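Local coordinates for protein beta 1-3 glucanase (Clostridium beijerinckii NCIMB 8052, PDB 5H4E) that probably hydrolyses beta-1,3-linked glucans, as expected of a bacterial beta-1,3-glucanase domain of glycoside hydrolase family 64, at residues V9-K14 against A95-S100; A29-D34 against S75-K80; F40-L45 against I50-S55; K108-A113 against G118-N123. All blocks are in the same frame, centred on the assembly; numbering follows the deposited sequence.

Contact 1 (V9-K14 against A95-S100)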
loop_
_atom_site.group_PDB
_atom_site.type_symbol
_atom_site.label_atom_id
_atom_site.label_comp_id
_atom_site.label_asym_id
_atom_site.label_seq_id
_atom_site.Cartn_x
_atom_site.Cartn_y
_atom_site.Cartn_z
ATOM N N VAL A 9 9.837 17.561 8.957
ATOM C CA VAL A 9 10.600 16.345 8.683
ATOM C C VAL A 9 11.107 16.430 7.246
ATOM O O VAL A 9 10.395 16.884 6.351
ATOM C CB VAL A 9 9.754 15.061 8.870
ATOM C CG1 VAL A 9 10.505 13.834 8.350
ATOM C CG2 VAL A 9 9.375 14.876 10.340
ATOM N N THR A 10 12.346 16.027 7.025
ATOM C CA THR A 10 12.870 16.012 5.668
ATOM C C THR A 10 12.802 14.600 5.097
ATOM O O THR A 10 13.155 13.628 5.770
ATOM C CB THR A 10 14.320 16.533 5.624
ATOM O OG1 THR A 10 14.352 17.868 6.141
ATOM C CG2 THR A 10 14.868 16.522 4.195
ATOM N N LEU A 11 12.329 14.503 3.858
ATOM C CA LEU A 11 12.351 13.267 3.097
ATOM C C LEU A 11 13.380 13.389 1.966
ATOM O O LEU A 11 13.186 14.146 1.022
ATOM C CB LEU A 11 10.958 12.972 2.548
ATOM C CG LEU A 11 9.833 13.033 3.586
ATOM C CD1 LEU A 11 8.500 12.862 2.908
ATOM C CD2 LEU A 11 10.017 11.973 4.682
ATOM N N GLN A 12 14.487 12.662 2.079
ATOM C CA GLN A 12 15.581 12.782 1.122
ATOM C C GLN A 12 15.505 11.679 0.077
ATOM O O GLN A 12 15.528 10.506 0.429
ATOM C CB GLN A 12 16.929 12.720 1.849
ATOM C CG GLN A 12 18.146 12.673 0.927
ATOM C CD GLN A 12 18.413 14.024 0.282
ATOM O OE1 GLN A 12 18.640 15.021 0.974
ATOM N NE2 GLN A 12 18.350 14.071 -1.040
ATOM N N VAL A 13 15.407 12.042 -1.205
ATOM C CA VAL A 13 15.469 11.019 -2.253
ATOM C C VAL A 13 16.931 10.666 -2.506
ATOM O O VAL A 13 17.776 11.556 -2.656
ATOM C CB VAL A 13 14.802 11.474 -3.584
ATOM C CG1 VAL A 13 14.863 10.349 -4.625
ATOM C CG2 VAL A 13 13.344 11.881 -3.350
ATOM N N LYS A 14 17.233 9.370 -2.517
ATOM C CA LYS A 14 18.570 8.898 -2.869
ATOM C C LYS A 14 18.534 8.028 -4.126
ATOM O O LYS A 14 17.829 7.018 -4.184
ATOM C CB LYS A 14 19.194 8.124 -1.703
ATOM C CG LYS A 14 20.602 7.642 -1.966
ATOM C CD LYS A 14 21.618 8.764 -1.861
ATOM C CE LYS A 14 23.018 8.237 -2.153
ATOM N NZ LYS A 14 23.224 6.900 -1.507
ATOM N N ALA A 95 -0.954 10.913 3.101
ATOM C CA ALA A 95 -0.045 11.463 2.093
ATOM C C ALA A 95 0.633 10.377 1.270
ATOM O O ALA A 95 0.865 9.261 1.763
ATOM C CB ALA A 95 1.011 12.357 2.764
ATOM N N ARG A 96 0.914 10.699 0.008
ATOM C CA ARG A 96 1.712 9.846 -0.864
ATOM C C ARG A 96 2.828 10.658 -1.515
ATOM O O ARG A 96 2.582 11.735 -2.067
ATOM C CB ARG A 96 0.852 9.216 -1.951
ATOM C CG ARG A 96 -0.206 8.276 -1.435
ATOM C CD ARG A 96 -1.005 7.753 -2.596
ATOM N NE ARG A 96 -1.875 6.671 -2.192
ATOM C CZ ARG A 96 -2.525 5.883 -3.039
ATOM N NH1 ARG A 96 -2.392 6.053 -4.347
ATOM N NH2 ARG A 96 -3.298 4.912 -2.571
ATOM N N MET A 97 4.052 10.142 -1.453
ATOM C CA MET A 97 5.145 10.726 -2.216
ATOM C C MET A 97 5.378 9.883 -3.456
ATOM O O MET A 97 5.990 8.825 -3.368
ATOM C CB MET A 97 6.434 10.806 -1.388
ATOM C CG MET A 97 7.599 11.451 -2.138
ATOM S SD MET A 97 8.968 11.748 -0.989
ATOM C CE MET A 97 10.059 12.779 -1.960
ATOM N N TYR A 98 4.879 10.339 -4.602
ATOM C CA TYR A 98 5.099 9.630 -5.861
ATOM C C TYR A 98 6.491 9.949 -6.381
ATOM O O TYR A 98 6.878 11.109 -6.429
ATOM C CB TYR A 98 4.065 10.037 -6.932
ATOM C CG TYR A 98 2.648 9.582 -6.673
ATOM C CD1 TYR A 98 2.213 8.332 -7.094
ATOM C CD2 TYR A 98 1.733 10.422 -6.048
ATOM C CE1 TYR A 98 0.919 7.917 -6.877
ATOM C CE2 TYR A 98 0.433 10.014 -5.820
ATOM C CZ TYR A 98 0.031 8.758 -6.246
ATOM O OH TYR A 98 -1.261 8.338 -6.031
ATOM N N ILE A 99 7.232 8.920 -6.776
ATOM C CA ILE A 99 8.557 9.102 -7.336
ATOM C C ILE A 99 8.609 8.339 -8.653
ATOM O O ILE A 99 8.488 7.113 -8.660
ATOM C CB ILE A 99 9.660 8.618 -6.374
ATOM C CG1 ILE A 99 9.577 9.405 -5.058
ATOM C CG2 ILE A 99 11.060 8.798 -7.017
ATOM C CD1 ILE A 99 10.459 8.864 -3.960
ATOM N N SER A 100 8.762 9.061 -9.763
ATOM C CA SER A 100 8.749 8.423 -11.079
ATOM C C SER A 100 10.076 8.619 -11.797
ATOM O O SER A 100 10.838 9.533 -11.485
ATOM C CB SER A 100 7.599 8.953 -11.942
ATOM O OG SER A 100 7.701 10.354 -12.134
#

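Contact 2 (A29-D34 against S75-K80)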
loop_
_atom_site.group_PDB
_atom_site.type_symbol
_atom_site.label_atom_id
_atom_site.label_comp_id
_atom_site.label_asym_id
_atom_site.label_seq_id
_atom_site.Cartn_x
_atom_site.Cartn_y
_atom_site.Cartn_z
ATOM N N ALA A 29 6.645 14.153 -6.208
ATOM C CA ALA A 29 5.545 15.006 -5.777
ATOM C C ALA A 29 4.953 14.407 -4.510
ATOM O O ALA A 29 4.880 13.186 -4.383
ATOM C CB ALA A 29 4.475 15.122 -6.872
ATOM N N ILE A 30 4.550 15.246 -3.560
ATOM C CA ILE A 30 3.832 14.749 -2.379
ATOM C C ILE A 30 2.415 15.302 -2.367
ATOM O O ILE A 30 2.221 16.517 -2.400
ATOM C CB ILE A 30 4.521 15.143 -1.063
ATOM C CG1 ILE A 30 5.949 14.583 -1.024
ATOM C CG2 ILE A 30 3.725 14.632 0.130
ATOM C CD1 ILE A 30 6.750 15.080 0.178
ATOM N N VAL A 31 1.439 14.408 -2.301
ATOM C CA VAL A 31 0.044 14.797 -2.230
ATOM C C VAL A 31 -0.579 14.187 -0.988
ATOM O O VAL A 31 -0.203 13.093 -0.567
ATOM C CB VAL A 31 -0.718 14.366 -3.497
ATOM C CG1 VAL A 31 -0.158 15.096 -4.701
ATOM C CG2 VAL A 31 -0.607 12.860 -3.702
ATOM N N GLY A 32 -1.519 14.895 -0.381
ATOM C CA GLY A 32 -2.084 14.428 0.868
ATOM C C GLY A 32 -3.187 15.350 1.340
ATOM O O GLY A 32 -3.766 16.082 0.541
ATOM N N LYS A 33 -3.491 15.306 2.633
ATOM C CA LYS A 33 -4.514 16.188 3.183
ATOM C C LYS A 33 -3.982 17.054 4.315
ATOM O O LYS A 33 -3.200 16.594 5.144
ATOM C CB LYS A 33 -5.709 15.374 3.668
ATOM C CG LYS A 33 -6.617 14.941 2.521
ATOM C CD LYS A 33 -7.249 13.595 2.794
ATOM C CE LYS A 33 -8.401 13.684 3.765
ATOM N NZ LYS A 33 -9.028 12.335 3.921
ATOM N N ASP A 34 -4.398 18.318 4.316
ATOM C CA ASP A 34 -4.150 19.206 5.437
ATOM C C ASP A 34 -4.839 18.633 6.663
ATOM O O ASP A 34 -6.031 18.328 6.625
ATOM C CB ASP A 34 -4.663 20.616 5.141
ATOM C CG ASP A 34 -4.187 21.631 6.158
ATOM O OD1 ASP A 34 -4.646 21.566 7.308
ATOM O OD2 ASP A 34 -3.356 22.491 5.799
ATOM N N SER A 75 -2.391 18.448 -13.903
ATOM C CA SER A 75 -1.600 19.233 -12.963
ATOM C C SER A 75 -0.128 18.861 -13.057
ATOM O O SER A 75 0.245 17.871 -13.694
ATOM C CB SER A 75 -2.084 19.013 -11.540
ATOM O OG SER A 75 -1.865 17.662 -11.156
ATOM N N ASN A 76 0.717 19.654 -12.422
ATOM C CA ASN A 76 2.134 19.361 -12.449
ATOM C C ASN A 76 2.734 19.733 -11.111
ATOM O O ASN A 76 3.280 20.826 -10.928
ATOM C CB ASN A 76 2.829 20.091 -13.590
ATOM C CG ASN A 76 4.257 19.623 -13.788
ATOM O OD1 ASN A 76 4.720 18.694 -13.117
ATOM N ND2 ASN A 76 4.968 20.265 -14.709
ATOM N N TYR A 77 2.599 18.813 -10.163
ATOM C CA TYR A 77 3.086 19.035 -8.819
ATOM C C TYR A 77 4.484 18.460 -8.635
ATOM O O TYR A 77 5.009 18.453 -7.521
ATOM C CB TYR A 77 2.134 18.407 -7.804
ATOM C CG TYR A 77 0.715 18.948 -7.801
ATOM C CD1 TYR A 77 0.432 20.272 -8.133
ATOM C CD2 TYR A 77 -0.340 18.127 -7.433
ATOM C CE1 TYR A 77 -0.882 20.753 -8.108
ATOM C CE2 TYR A 77 -1.626 18.589 -7.389
ATOM C CZ TYR A 77 -1.902 19.898 -7.730
ATOM O OH TYR A 77 -3.213 20.321 -7.674
ATOM N N PHE A 78 5.081 17.987 -9.730
ATOM C CA PHE A 78 6.342 17.253 -9.671
ATOM C C PHE A 78 7.569 18.139 -9.744
ATOM O O PHE A 78 7.528 19.241 -10.300
ATOM C CB PHE A 78 6.384 16.208 -10.793
ATOM C CG PHE A 78 5.566 14.996 -10.485
ATOM C CD1 PHE A 78 6.156 13.876 -9.908
ATOM C CD2 PHE A 78 4.199 14.997 -10.690
ATOM C CE1 PHE A 78 5.392 12.760 -9.586
ATOM C CE2 PHE A 78 3.438 13.885 -10.374
ATOM C CZ PHE A 78 4.040 12.769 -9.817
ATOM N N CYS A 79 8.656 17.631 -9.170
ATOM C CA CYS A 79 9.944 18.319 -9.120
ATOM C C CYS A 79 11.071 17.344 -9.463
ATOM O O CYS A 79 11.076 16.218 -8.971
ATOM C CB CYS A 79 10.160 18.931 -7.728
ATOM S SG CYS A 79 11.765 19.749 -7.464
ATOM N N LYS A 80 12.011 17.754 -10.311
ATOM C CA LYS A 80 13.173 16.910 -10.616
ATOM C C LYS A 80 14.092 16.827 -9.403
ATOM O O LYS A 80 14.294 17.828 -8.718
ATOM C CB LYS A 80 13.966 17.458 -11.809
ATOM C CG LYS A 80 13.287 17.320 -13.169
ATOM C CD LYS A 80 14.136 17.937 -14.289
ATOM C CE LYS A 80 13.467 17.697 -15.641
ATOM N NZ LYS A 80 14.351 17.926 -16.831
#

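Contact 3 (F40-L45 against I50-S55)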
loop_
_atom_site.group_PDB
_atom_site.type_symbol
_atom_site.label_atom_id
_atom_site.label_comp_id
_atom_site.label_asym_id
_atom_site.label_seq_id
_atom_site.Cartn_x
_atom_site.Cartn_y
_atom_site.Cartn_z
ATOM N N PHE A 40 -7.426 18.463 0.096
ATOM C CA PHE A 40 -6.323 17.812 -0.593
ATOM C C PHE A 40 -5.305 18.861 -0.989
ATOM O O PHE A 40 -5.651 19.939 -1.467
ATOM C CB PHE A 40 -6.804 17.030 -1.821
ATOM C CG PHE A 40 -7.196 15.617 -1.514
ATOM C CD1 PHE A 40 -6.247 14.600 -1.531
ATOM C CD2 PHE A 40 -8.510 15.300 -1.197
ATOM C CE1 PHE A 40 -6.607 13.296 -1.242
ATOM C CE2 PHE A 40 -8.877 13.995 -0.909
ATOM C CZ PHE A 40 -7.924 12.993 -0.929
ATOM N N VAL A 41 -4.036 18.530 -0.783
ATOM C CA VAL A 41 -2.939 19.460 -0.964
ATOM C C VAL A 41 -1.777 18.804 -1.684
ATOM O O VAL A 41 -1.663 17.571 -1.723
ATOM C CB VAL A 41 -2.423 19.990 0.397
ATOM C CG1 VAL A 41 -3.521 20.736 1.128
ATOM C CG2 VAL A 41 -1.921 18.822 1.268
ATOM N N HIS A 42 -0.916 19.627 -2.255
ATOM C CA HIS A 42 0.404 19.171 -2.663
ATOM C C HIS A 42 1.416 20.002 -1.900
ATOM O O HIS A 42 1.158 21.165 -1.568
ATOM C CB HIS A 42 0.611 19.309 -4.168
ATOM C CG HIS A 42 0.438 20.706 -4.670
ATOM N ND1 HIS A 42 1.497 21.499 -5.053
ATOM C CD2 HIS A 42 -0.679 21.449 -4.861
ATOM C CE1 HIS A 42 1.042 22.672 -5.454
ATOM N NE2 HIS A 42 -0.274 22.668 -5.346
ATOM N N VAL A 43 2.562 19.404 -1.615
ATOM C CA VAL A 43 3.590 20.064 -0.824
ATOM C C VAL A 43 4.544 20.809 -1.740
ATOM O O VAL A 43 5.082 20.226 -2.689
ATOM C CB VAL A 43 4.379 19.045 0.025
ATOM C CG1 VAL A 43 5.322 19.759 0.974
ATOM C CG2 VAL A 43 3.430 18.150 0.769
ATOM N N ASP A 44 4.781 22.090 -1.471
ATOM C CA ASP A 44 5.701 22.819 -2.329
ATOM C C ASP A 44 7.128 22.554 -1.851
ATOM O O ASP A 44 7.352 21.695 -0.979
ATOM C CB ASP A 44 5.356 24.331 -2.391
ATOM C CG ASP A 44 5.612 25.096 -1.072
ATOM O OD1 ASP A 44 6.258 24.572 -0.149
ATOM O OD2 ASP A 44 5.161 26.266 -0.978
ATOM N N LEU A 45 8.092 23.271 -2.417
ATOM C CA LEU A 45 9.493 22.975 -2.131
ATOM C C LEU A 45 9.926 23.414 -0.727
ATOM O O LEU A 45 11.006 23.041 -0.254
ATOM C CB LEU A 45 10.396 23.625 -3.175
ATOM C CG LEU A 45 10.240 23.131 -4.614
ATOM C CD1 LEU A 45 11.200 23.870 -5.538
ATOM C CD2 LEU A 45 10.453 21.613 -4.687
ATOM N N ILE A 50 -0.104 23.353 -0.037
ATOM C CA ILE A 50 -0.879 24.173 -0.980
ATOM C C ILE A 50 -2.141 23.447 -1.420
ATOM O O ILE A 50 -2.056 22.364 -2.006
ATOM C CB ILE A 50 -0.081 24.527 -2.238
ATOM C CG1 ILE A 50 1.321 25.021 -1.882
ATOM C CG2 ILE A 50 -0.827 25.574 -3.050
ATOM C CD1 ILE A 50 1.318 26.293 -1.035
ATOM N N PRO A 51 -3.317 24.035 -1.155
ATOM C CA PRO A 51 -4.576 23.390 -1.559
ATOM C C PRO A 51 -4.611 23.051 -3.042
ATOM O O PRO A 51 -4.208 23.875 -3.862
ATOM C CB PRO A 51 -5.635 24.446 -1.223
ATOM C CG PRO A 51 -5.009 25.248 -0.119
ATOM C CD PRO A 51 -3.556 25.327 -0.487
ATOM N N MET A 52 -5.054 21.845 -3.385
ATOM C CA MET A 52 -5.288 21.546 -4.789
ATOM C C MET A 52 -6.505 22.323 -5.274
ATOM O O MET A 52 -7.518 22.419 -4.577
ATOM C CB MET A 52 -5.512 20.053 -5.024
ATOM C CG MET A 52 -4.317 19.170 -4.748
ATOM S SD MET A 52 -4.726 17.478 -5.211
ATOM C CE MET A 52 -3.385 16.595 -4.415
ATOM N N LYS A 53 -6.400 22.855 -6.478
ATOM C CA LYS A 53 -7.532 23.487 -7.131
ATOM C C LYS A 53 -7.678 22.953 -8.557
ATOM O O LYS A 53 -6.682 22.815 -9.276
ATOM C CB LYS A 53 -7.364 25.006 -7.129
ATOM C CG LYS A 53 -6.060 25.508 -7.728
ATOM C CD LYS A 53 -5.981 27.024 -7.617
ATOM C CE LYS A 53 -4.557 27.521 -7.433
ATOM N NZ LYS A 53 -3.709 27.454 -8.675
ATOM N N ILE A 54 -8.918 22.661 -8.956
ATOM C CA ILE A 54 -9.221 22.175 -10.312
ATOM C C ILE A 54 -8.485 22.946 -11.420
ATOM O O ILE A 54 -8.141 22.391 -12.462
ATOM C CB ILE A 54 -10.742 22.230 -10.601
ATOM C CG1 ILE A 54 -11.071 21.433 -11.858
ATOM C CG2 ILE A 54 -11.243 23.666 -10.735
ATOM C CD1 ILE A 54 -11.147 19.958 -11.601
ATOM N N SER A 55 -8.211 24.221 -11.180
ATOM C CA SER A 55 -7.544 25.050 -12.170
ATOM C C SER A 55 -6.075 24.666 -12.383
ATOM O O SER A 55 -5.449 25.106 -13.343
ATOM C CB SER A 55 -7.668 26.524 -11.768
ATOM O OG SER A 55 -7.750 26.677 -10.359
HETATM O O HOH W 1 -8.106 21.149 -2.083
HETATM O O HOH W 2 -2.154 24.354 -6.273
#

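Contact 4 (K108-A113 against G118-N123)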
loop_
_atom_site.group_PDB
_atom_site.type_symbol
_atom_site.label_atom_id
_atom_site.label_comp_id
_atom_site.label_asym_id
_atom_site.label_seq_id
_atom_site.Cartn_x
_atom_site.Cartn_y
_atom_site.Cartn_z
ATOM N N LYS A 108 -4.564 14.011 -12.563
ATOM C CA LYS A 108 -5.744 14.838 -12.848
ATOM C C LYS A 108 -6.440 15.321 -11.570
ATOM O O LYS A 108 -6.944 14.508 -10.793
ATOM C CB LYS A 108 -6.740 14.047 -13.705
ATOM C CG LYS A 108 -7.941 14.840 -14.231
ATOM C CD LYS A 108 -7.530 15.755 -15.371
ATOM C CE LYS A 108 -8.729 16.202 -16.204
ATOM N NZ LYS A 108 -8.267 16.867 -17.466
ATOM N N VAL A 109 -6.488 16.635 -11.356
ATOM C CA VAL A 109 -7.238 17.172 -10.218
ATOM C C VAL A 109 -8.721 17.212 -10.583
ATOM O O VAL A 109 -9.075 17.505 -11.725
ATOM C CB VAL A 109 -6.761 18.593 -9.804
ATOM C CG1 VAL A 109 -7.525 19.072 -8.560
ATOM C CG2 VAL A 109 -5.263 18.607 -9.546
ATOM N N ASN A 110 -9.586 16.917 -9.619
ATOM C CA ASN A 110 -11.013 16.786 -9.897
ATOM C C ASN A 110 -11.913 17.245 -8.751
ATOM O O ASN A 110 -11.513 18.078 -7.932
ATOM C CB ASN A 110 -11.333 15.330 -10.243
ATOM C CG ASN A 110 -10.908 14.355 -9.154
ATOM O OD1 ASN A 110 -10.953 14.667 -7.963
ATOM N ND2 ASN A 110 -10.489 13.165 -9.564
ATOM N N GLN A 111 -13.130 16.697 -8.729
ATOM C CA GLN A 111 -14.046 16.763 -7.591
ATOM C C GLN A 111 -14.604 15.354 -7.312
ATOM O O GLN A 111 -15.183 14.718 -8.202
ATOM C CB GLN A 111 -15.201 17.751 -7.834
ATOM C CG GLN A 111 -16.380 17.504 -6.880
ATOM C CD GLN A 111 -17.602 18.374 -7.135
ATOM O OE1 GLN A 111 -17.501 19.597 -7.255
ATOM N NE2 GLN A 111 -18.776 17.743 -7.185
ATOM N N ALA A 112 -14.414 14.862 -6.088
ATOM C CA ALA A 112 -15.032 13.603 -5.669
ATOM C C ALA A 112 -16.548 13.770 -5.459
ATOM O O ALA A 112 -17.041 14.885 -5.262
ATOM C CB ALA A 112 -14.371 13.080 -4.401
ATOM N N ALA A 113 -17.279 12.659 -5.505
ATOM C CA ALA A 113 -18.739 12.700 -5.449
ATOM C C ALA A 113 -19.253 13.302 -4.138
ATOM O O ALA A 113 -20.298 13.965 -4.129
ATOM C CB ALA A 113 -19.315 11.299 -5.653
ATOM N N GLY A 118 -10.421 16.680 -5.165
ATOM C CA GLY A 118 -9.437 15.625 -5.003
ATOM C C GLY A 118 -8.555 15.413 -6.213
ATOM O O GLY A 118 -8.454 16.260 -7.096
ATOM N N TYR A 119 -7.893 14.263 -6.257
ATOM C CA TYR A 119 -7.048 13.956 -7.403
ATOM C C TYR A 119 -7.174 12.487 -7.791
ATOM O O TYR A 119 -7.524 11.632 -6.967
ATOM C CB TYR A 119 -5.580 14.297 -7.116
ATOM C CG TYR A 119 -4.898 13.311 -6.191
ATOM C CD1 TYR A 119 -4.174 12.236 -6.699
ATOM C CD2 TYR A 119 -4.988 13.447 -4.805
ATOM C CE1 TYR A 119 -3.549 11.324 -5.854
ATOM C CE2 TYR A 119 -4.361 12.542 -3.947
ATOM C CZ TYR A 119 -3.644 11.480 -4.485
ATOM O OH TYR A 119 -3.011 10.578 -3.654
ATOM N N ALA A 120 -6.873 12.221 -9.058
ATOM C CA ALA A 120 -6.830 10.868 -9.582
ATOM C C ALA A 120 -5.383 10.518 -9.863
ATOM O O ALA A 120 -4.752 11.130 -10.721
ATOM C CB ALA A 120 -7.670 10.747 -10.847
ATOM N N GLY A 121 -4.848 9.563 -9.114
ATOM C CA GLY A 121 -3.531 9.031 -9.406
ATOM C C GLY A 121 -3.689 7.963 -10.472
ATOM O O GLY A 121 -4.784 7.771 -10.996
ATOM N N PRO A 122 -2.599 7.262 -10.803
ATOM C CA PRO A 122 -2.675 6.242 -11.855
ATOM C C PRO A 122 -3.741 5.196 -11.556
ATOM O O PRO A 122 -3.826 4.697 -10.437
ATOM C CB PRO A 122 -1.278 5.611 -11.838
ATOM C CG PRO A 122 -0.391 6.680 -11.260
ATOM C CD PRO A 122 -1.235 7.418 -10.265
ATOM N N ASN A 123 -4.567 4.891 -12.544
ATOM C CA ASN A 123 -5.443 3.745 -12.438
ATOM C C ASN A 123 -5.049 2.769 -13.521
ATOM O O ASN A 123 -5.579 2.821 -14.630
ATOM C CB ASN A 123 -6.912 4.133 -12.573
ATOM C CG ASN A 123 -7.831 2.915 -12.652
ATOM O OD1 ASN A 123 -7.453 1.805 -12.264
ATOM N ND2 ASN A 123 -9.040 3.118 -13.163
#

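Contact 1 (V9-K14 against A95-S100)
M97 reaches from its strand to two residues of the strand opposite, L11 and V13, and these three side chains bury most of the 166 Å² lost between V9-K14 and A95-S100. The methionine can span the distance because its chain is fully extended: CG lies anti to the backbone N (chi1 -178°) and the torsions beyond it stay close to trans. Its methyl end, CE, meets V13 CG2 at 3.7 Å, the shortest contact of the set. One bond back, the sulfur SD passes L11 CD1 at 4.1 Å, the two side chains running past one another in opposite directions. V13 CG2, the methyl branch beside its own backbone N, also approaches I99 CD1 at 4.2 Å and so touches two residues of the other segment. L11 and V13, like M97 and I99, are alternate residues on their strands, which is why all four present their side chains to the same interior. Q12, between the first two, points the other way and bonds from NE2 to V13 O at 3.0 Å and to S85 OG. The apolar layer extends beyond the pair, since L11 and M97 both touch M141, and M97 also reaches I371. The backbones are too far apart for hydrogen-bonded neighbours: the strand axes approach to 10.7 Å, 16° from parallel, a spacing that suits facing sheets. Strand 9-16 pairs with 86-92 and 366-374, strand 95-101 with 26-33 and 136-144, so the interlocking aliphatic side chains are characteristic of two beta sheets packed face to face, as in a beta sandwich or flattened barrel.

Contact 2 (A29-D34 against S75-K80)
A29 sets its methyl group almost exactly on the ring axis of F78: CB stands 3.5 Å from the ring centroid and only 4° off the normal, a CH-pi contact over the face. All six ring carbons are therefore at nearly equal range from CB. F78 has CG anti to its carbonyl carbon (chi1 -78°), and this carries the ring across to the alanine although the side chain does not set out in that direction. The same methyl also lies 3.4 Å from Y77 O and 4.1 Å from Y77 CB, so the methyl group touches two consecutive aromatic residues. A29 and V31 alternate along strand 26-33 and thus share one face of the antiparallel sheet in which that strand pairs with 40-43, 95-101 and, beyond this loop, 79-80. The S75-K80 segment comes over this face as a loop before entering the short strand 79-80, and no backbone bond joins the two segments here. Further along, V31 crosses Y77 at about a right angle, with CG1 4.1 Å from CD2 and oblique to the ring. The turn into F78 is supported weakly from within the loop, where F78 N donates to N76 OD1 at 3.5 Å. S75 OG, bonded to I107 O, sits 3.9 Å above the Y77 ring plane, shifted toward the rim. Two partners beyond the segments define the tyrosine's setting: its ring stacks with that of H42, and its OH is hydrogen-bonded to D56 OD2.

Contact 3 (F40-L45 against I50-S55)
H42 and I50 face each other as an antiparallel hydrogen-bonded pair, with H42 N donating to I50 O and I50 N returning the bond to H42 O, each at 3.0 Å. A third backbone bond, M52 N to F40 O, is shorter and almost straight (2.8 Å, 176°). P51 has no N-H to give, and it falls at the non-hydrogen-bonded pair with V41, where none is needed; the CA atoms there are 4.3 Å apart. Water extends this backbone network. One molecule donates to both F40 O and M52 O, so F40 O receives two bonds; another lies in the plane of the H42 ring, 2.7 Å from NE2, and donates to P51 O. The apolar contacts form two clusters, one round H42 and I50, the other nearer F40. H42 has CG between its backbone N and carbonyl carbon (chi1 58°), which swings the ring toward I50, whose CB covers one face 4.0 Å from the centroid as a CH-pi contact, set toward the NE2 side. I50 also extends to D44, its CD1 3.8 Å from OD2, while D44 OD1 accepts bonds from N46 N and N48 N in the turn of the hairpin. Nearer F40, the extended M52 chain passes across the strand, its CG at the edge of the H42 ring, SD 4.0 Å from F40 CB and CE close to V41 O. The I50 CB cover, the stack with Y77 and the water at the ring's edge together probably restrict the histidine's rotation while keeping NE2 hydrated.

Contact 4 (K108-A113 against G118-N123)
N110 N donates to G118 O at 2.8 Å with an angle of 169°, the shortest polar bond between these segments, although the donor stands 40° out of the carbonyl plane. The same oxygen is approached by V109: its CG1 lies 3.3 Å away and its CA makes a CA-H...O contact. Two residues back along the strand, A120 N reaches K108 O over 2.9 Å in a well-aligned bond, whereas the return bond from K108 N to A120 O is weak at 3.4 Å. Between them, V109 and Y119 form the non-hydrogen-bonded pair, their CA atoms 4.3 Å apart and their side chains on one face. The Y119 ring leads away from the hairpin to M52, R96 and Y98; V109 packs on S75 and Y77. K108 points to the other face, where NZ bonds to N73 O and the ammonium makes a cation-pi contact with Y74. Opposite N110, G118 has no side chain, and the asparagine side chain folds over its backbone. The axes of the short strands 108-111 and 118-120 are inclined at 132°, well short of antiparallel, consistent with a strongly twisted two-stranded beta hairpin.

The four contacts lie within the first third of the chain. Contacts 2 and 3, their centres about 7 Å apart, share neighbouring strands 26-33 and 40-43 of one antiparallel sheet; strand 95-101 of contact 1 pairs with the other edge of 26-33, and the centres of contacts 1 and 2 are about 10 Å apart. In sequence, contact 1 encloses contact 2, which encloses contact 3, whereas contact 4 follows all three; its centre is about 13 Å from those of contacts 2 and 3. One face of this sheet, with M97, packs on the sheet of strand 9-16; the other, with A29, V31 and Y98, is covered by the 75-80 segment and the hairpin of contact 4.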